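Local coordinates for protein tannase (Lactobacillus plantarum, PDB 3WA7) that probably hydrolyses the galloyl ester bonds of tannins, releasing gallic acid, as an alpha/beta-hydrolase of the serine esterase type, at residues Ile133-Ala138 and Phe181-Leu185; Ala172-Asn177 and Thr194-Phe198. One frame throughout, in Å; residues are numbered along the deposited sequence.

Interaction 1 packs helix 131-145 against the start of helix 182-188. Interaction 2 joins the end of helix 164-174 to the loop that leads into strand 199-203. Their centres lie about 11 Å apart, and the segments alternate along the chain. K137 connects them: its aliphatic chain serves interaction 1, while NZ reaches S175 O at 2.8 Å, a probable hydrogen bond, and D195 OD1 at 3.2 Å, a salt bridge. I133 CD1 also packs 3.7 Å from A172 N. Helix 164-174 starts within the GxSxG pattern around S163, the probable nucleophile. Interaction 2 therefore lies at the far end of the helix that starts at this elbow.

Interaction 1 (Ile133-Ala138 and Phe181-Leu185); sequences IVDMKA and FEPAL
I133 meets F181 through its CG2 branch, which sits 3.5 Å from F181 CE2. The methyl approaches the ring obliquely, and the two side chains cross at about a right angle. V134 follows with both branches in use. CG2 lies near the plane of the F181 ring, at its edge, and also touches A184 CB at 3.8 Å. CG1 lies trans to the backbone N (chi1 167°) and packs 3.8 Å from L185 CD2. The V134 and L185 side chains run past each other in opposite directions. L185 CD2 also comes 3.5 Å from V134 O, the carbonyl that accepts the helical bond from A138 N.

K137 lays its aliphatic chain across F181. CE stands over one face, 3.9 Å from the ring centroid and 20° off the normal, a CH-pi contact. The chain is extended up to CE and then bends (chi4 -67°). The bend lets NZ leave the ring and pair with S175 in interaction 2. A138 closes the segment with CB 3.9 Å from L185 CD2.

The contact is buried and almost wholly apolar. It joins helix 131-145 to F181 and the first turn of helix 182-188. On helix 131-145, I133 also touches L171 of helix 164-174, as the selenomethionine M136 touches T168 and A172. V134 reaches further along helix 182-188 to L188.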
loop_
_atom_site.group_PDB
_atom_site.type_symbol
_atom_site.label_atom_id
_atom_site.label_comp_id
_atom_site.label_asym_id
_atom_site.label_seq_id
_atom_site.Cartn_x
_atom_site.Cartn_y
_atom_site.Cartn_z
ATOM N N ILE A 133 7.390 7.438 -4.957
ATOM C CA ILE A 133 8.129 7.353 -3.706
ATOM C C ILE A 133 9.048 8.557 -3.507
ATOM O O ILE A 133 9.329 8.949 -2.378
ATOM C CB ILE A 133 8.926 6.023 -3.617
ATOM C CG1 ILE A 133 9.617 5.913 -2.256
ATOM C CG2 ILE A 133 9.927 5.929 -4.753
ATOM C CD1 ILE A 133 8.660 5.848 -1.077
ATOM N N VAL A 134 9.510 9.157 -4.604
ATOM C CA VAL A 134 10.346 10.347 -4.491
ATOM C C VAL A 134 9.480 11.452 -3.880
ATOM O O VAL A 134 9.929 12.185 -2.994
ATOM C CB VAL A 134 10.884 10.798 -5.872
ATOM C CG1 VAL A 134 11.478 12.202 -5.779
ATOM C CG2 VAL A 134 11.957 9.827 -6.343
ATOM N N ASP A 135 8.234 11.558 -4.337
ATOM C CA ASP A 135 7.329 12.578 -3.806
ATOM C C ASP A 135 6.977 12.317 -2.345
ATOM O O ASP A 135 6.912 13.247 -1.547
ATOM C CB ASP A 135 6.038 12.659 -4.626
ATOM C CG ASP A 135 6.214 13.437 -5.919
ATOM O OD1 ASP A 135 7.255 14.111 -6.082
ATOM O OD2 ASP A 135 5.303 13.382 -6.768
HETATM N N MSE A 136 6.741 11.056 -1.994
HETATM C CA MSE A 136 6.413 10.727 -0.611
HETATM C C MSE A 136 7.587 11.122 0.285
HETATM O O MSE A 136 7.400 11.683 1.366
HETATM C CB MSE A 136 6.126 9.229 -0.470
HETATM C CG MSE A 136 5.546 8.831 0.883
HETATM SE SE MSE A 136 3.775 9.565 1.190
HETATM C CE MSE A 136 4.232 10.977 2.435
ATOM N N LYS A 137 8.802 10.847 -0.178
ATOM C CA LYS A 137 9.997 11.180 0.591
ATOM C C LYS A 137 10.198 12.688 0.685
ATOM O O LYS A 137 10.603 13.200 1.732
ATOM C CB LYS A 137 11.232 10.523 -0.035
ATOM C CG LYS A 137 11.350 9.026 0.238
ATOM C CD LYS A 137 12.421 8.373 -0.638
ATOM C CE LYS A 137 12.650 6.914 -0.243
ATOM N NZ LYS A 137 13.253 6.805 1.115
ATOM N N ALA A 138 9.927 13.400 -0.405
ATOM C CA ALA A 138 10.078 14.852 -0.404
ATOM C C ALA A 138 9.117 15.453 0.615
ATOM O O ALA A 138 9.470 16.386 1.339
ATOM C CB ALA A 138 9.790 15.422 -1.789
ATOM N N PHE A 181 17.628 7.480 -4.020
ATOM C CA PHE A 181 16.699 8.554 -4.349
ATOM C C PHE A 181 17.249 9.964 -4.200
ATOM O O PHE A 181 16.557 10.935 -4.505
ATOM C CB PHE A 181 15.439 8.411 -3.489
ATOM C CG PHE A 181 14.854 7.027 -3.505
ATOM C CD1 PHE A 181 15.311 6.053 -2.622
ATOM C CD2 PHE A 181 13.878 6.685 -4.432
ATOM C CE1 PHE A 181 14.801 4.755 -2.663
ATOM C CE2 PHE A 181 13.363 5.390 -4.485
ATOM C CZ PHE A 181 13.826 4.423 -3.597
ATOM N N GLU A 182 18.493 10.083 -3.750
ATOM C CA GLU A 182 19.081 11.399 -3.548
ATOM C C GLU A 182 19.152 12.244 -4.823
ATOM O O GLU A 182 18.812 13.425 -4.801
ATOM C CB GLU A 182 20.469 11.265 -2.914
ATOM C CG GLU A 182 20.883 12.477 -2.091
ATOM C CD GLU A 182 19.879 12.809 -0.992
ATOM O OE1 GLU A 182 19.516 11.899 -0.215
ATOM O OE2 GLU A 182 19.456 13.980 -0.899
ATOM N N PRO A 183 19.597 11.658 -5.947
ATOM C CA PRO A 183 19.663 12.461 -7.173
ATOM C C PRO A 183 18.322 13.100 -7.546
ATOM O O PRO A 183 18.263 14.281 -7.898
ATOM C CB PRO A 183 20.142 11.452 -8.213
ATOM C CG PRO A 183 21.056 10.583 -7.414
ATOM C CD PRO A 183 20.249 10.351 -6.146
ATOM N N ALA A 184 17.247 12.319 -7.467
ATOM C CA ALA A 184 15.914 12.816 -7.798
ATOM C C ALA A 184 15.467 13.911 -6.829
ATOM O O ALA A 184 14.907 14.929 -7.239
ATOM C CB ALA A 184 14.910 11.662 -7.784
ATOM N N LEU A 185 15.714 13.698 -5.543
ATOM C CA LEU A 185 15.328 14.672 -4.530
ATOM C C LEU A 185 16.126 15.963 -4.670
ATOM O O LEU A 185 15.612 17.050 -4.409
ATOM C CB LEU A 185 15.508 14.068 -3.136
ATOM C CG LEU A 185 14.504 12.949 -2.834
ATOM C CD1 LEU A 185 14.950 12.152 -1.614
ATOM C CD2 LEU A 185 13.123 13.559 -2.614
#

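Interaction 2 (Ala172-Asn177 and Thr194-Phe198); sequences AGASGN and TDDIF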
loop_
_atom_site.group_PDB
_atom_site.type_symbol
_atom_site.label_atom_id
_atom_site.label_comp_id
_atom_site.label_asym_id
_atom_site.label_seq_id
_atom_site.Cartn_x
_atom_site.Cartn_y
_atom_site.Cartn_z
ATOM N N ALA A 172 8.105 3.721 1.936
ATOM C CA ALA A 172 8.622 4.865 2.682
ATOM C C ALA A 172 9.243 4.377 3.988
ATOM O O ALA A 172 10.310 4.836 4.393
ATOM C CB ALA A 172 7.500 5.864 2.977
ATOM N N GLY A 173 8.573 3.437 4.646
ATOM C CA GLY A 173 9.096 2.914 5.896
ATOM C C GLY A 173 10.328 2.047 5.714
ATOM O O GLY A 173 11.233 2.050 6.548
ATOM N N ALA A 174 10.377 1.313 4.608
ATOM C CA ALA A 174 11.497 0.421 4.344
ATOM C C ALA A 174 12.771 1.083 3.822
ATOM O O ALA A 174 13.873 0.608 4.109
ATOM C CB ALA A 174 11.057 -0.672 3.365
ATOM N N SER A 175 12.630 2.186 3.091
ATOM C CA SER A 175 13.788 2.829 2.463
ATOM C C SER A 175 14.311 4.141 3.027
ATOM O O SER A 175 14.919 4.919 2.294
ATOM C CB SER A 175 13.486 3.044 0.978
ATOM O OG SER A 175 12.431 3.982 0.816
ATOM N N GLY A 176 14.096 4.382 4.313
ATOM C CA GLY A 176 14.556 5.622 4.915
ATOM C C GLY A 176 15.989 6.022 4.607
ATOM O O GLY A 176 16.929 5.282 4.878
ATOM N N ASN A 177 16.143 7.207 4.021
ATOM C CA ASN A 177 17.450 7.760 3.699
ATOM C C ASN A 177 18.317 6.922 2.773
ATOM O O ASN A 177 19.542 6.873 2.922
ATOM C CB ASN A 177 18.186 8.064 4.998
ATOM C CG ASN A 177 17.388 8.990 5.893
ATOM O OD1 ASN A 177 16.920 10.031 5.443
ATOM N ND2 ASN A 177 17.228 8.618 7.156
ATOM N N THR A 194 15.993 14.383 6.652
ATOM C CA THR A 194 15.899 12.940 6.456
ATOM C C THR A 194 14.471 12.542 6.080
ATOM O O THR A 194 13.543 13.346 6.198
ATOM C CB THR A 194 16.294 12.184 7.740
ATOM O OG1 THR A 194 15.493 12.651 8.834
ATOM C CG2 THR A 194 17.765 12.400 8.055
ATOM N N ASP A 195 14.293 11.306 5.626
ATOM C CA ASP A 195 12.961 10.835 5.257
ATOM C C ASP A 195 12.589 9.490 5.884
ATOM O O ASP A 195 11.632 8.843 5.458
ATOM C CB ASP A 195 12.801 10.772 3.727
ATOM C CG ASP A 195 13.880 9.953 3.051
ATOM O OD1 ASP A 195 14.076 8.782 3.439
ATOM O OD2 ASP A 195 14.525 10.483 2.121
ATOM N N ASP A 196 13.346 9.067 6.893
ATOM C CA ASP A 196 13.031 7.825 7.584
ATOM C C ASP A 196 11.834 8.163 8.469
ATOM O O ASP A 196 11.704 9.298 8.934
ATOM C CB ASP A 196 14.220 7.352 8.435
ATOM C CG ASP A 196 14.623 8.361 9.493
ATOM O OD1 ASP A 196 14.365 8.110 10.690
ATOM O OD2 ASP A 196 15.200 9.406 9.127
ATOM N N ILE A 197 10.950 7.196 8.687
ATOM C CA ILE A 197 9.766 7.445 9.498
ATOM C C ILE A 197 9.659 6.524 10.705
ATOM O O ILE A 197 10.446 5.590 10.865
ATOM C CB ILE A 197 8.485 7.332 8.647
ATOM C CG1 ILE A 197 8.374 5.926 8.048
ATOM C CG2 ILE A 197 8.504 8.397 7.546
ATOM C CD1 ILE A 197 7.124 5.709 7.213
ATOM N N PHE A 198 8.667 6.795 11.544
ATOM C CA PHE A 198 8.438 6.042 12.773
ATOM C C PHE A 198 7.675 4.727 12.608
ATOM O O PHE A 198 8.069 3.702 13.163
ATOM C CB PHE A 198 7.697 6.936 13.771
ATOM C CG PHE A 198 7.381 6.263 15.080
ATOM C CD1 PHE A 198 8.396 5.934 15.971
ATOM C CD2 PHE A 198 6.063 5.989 15.431
ATOM C CE1 PHE A 198 8.102 5.341 17.202
ATOM C CE2 PHE A 198 5.756 5.395 16.662
ATOM C CZ PHE A 198 6.779 5.073 17.547
HETATM O O HOH W 1 11.484 6.995 3.327
HETATM O O HOH W 2 12.155 4.690 7.341
#
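N177 and D195 exchange two hydrogen bonds. N177 N gives a nearly straight bond to D195 OD1, 2.7 Å long at 173°, met on the syn side, though somewhat out of the carboxylate plane. D195 N in turn donates to N177 OD1 at 2.9 Å. That donor is tilted 32° from the carbonyl plane. With chi1 near 54°, D195 CG stands between its own backbone N and carbonyl carbon, and OD1 reaches N177 N. A third bond across the contact starts from the N177 amide: ND2 donates to D196 OD2 at 2.9 Å, from above the carboxylate plane, and also bonds Q406.

Basic residues of helix 131-145 pair with the two aspartates. Besides K137, R141 forms a salt bridge with D195, and K144 one with D196. These partners probably stabilise the ionised carboxylates.

The segments belong to the alpha/beta-hydrolase fold. Residues 172-174 end the helix that starts at the probable nucleophile elbow, and 194-198 lead into strand 199-203 of the central sheet.

Two waters bridge the backbones. Water 1 lies between A172 O and D195 O, in donor geometry to each. Water 2 lies between G173 O and I197 N, and accepts from I197 N at 3.1 Å. D196 N is buried by the contact and has no partner in the model.

Packing adds to this. G176 CA lies 3.8 Å from D196 CA; with no side chain on G176, the two backbones are in direct contact. I197 CD1 sits 3.7 Å from G173 CA. I197 also touches I140 of helix 131-145 and I157 and T159 of strand 157-160.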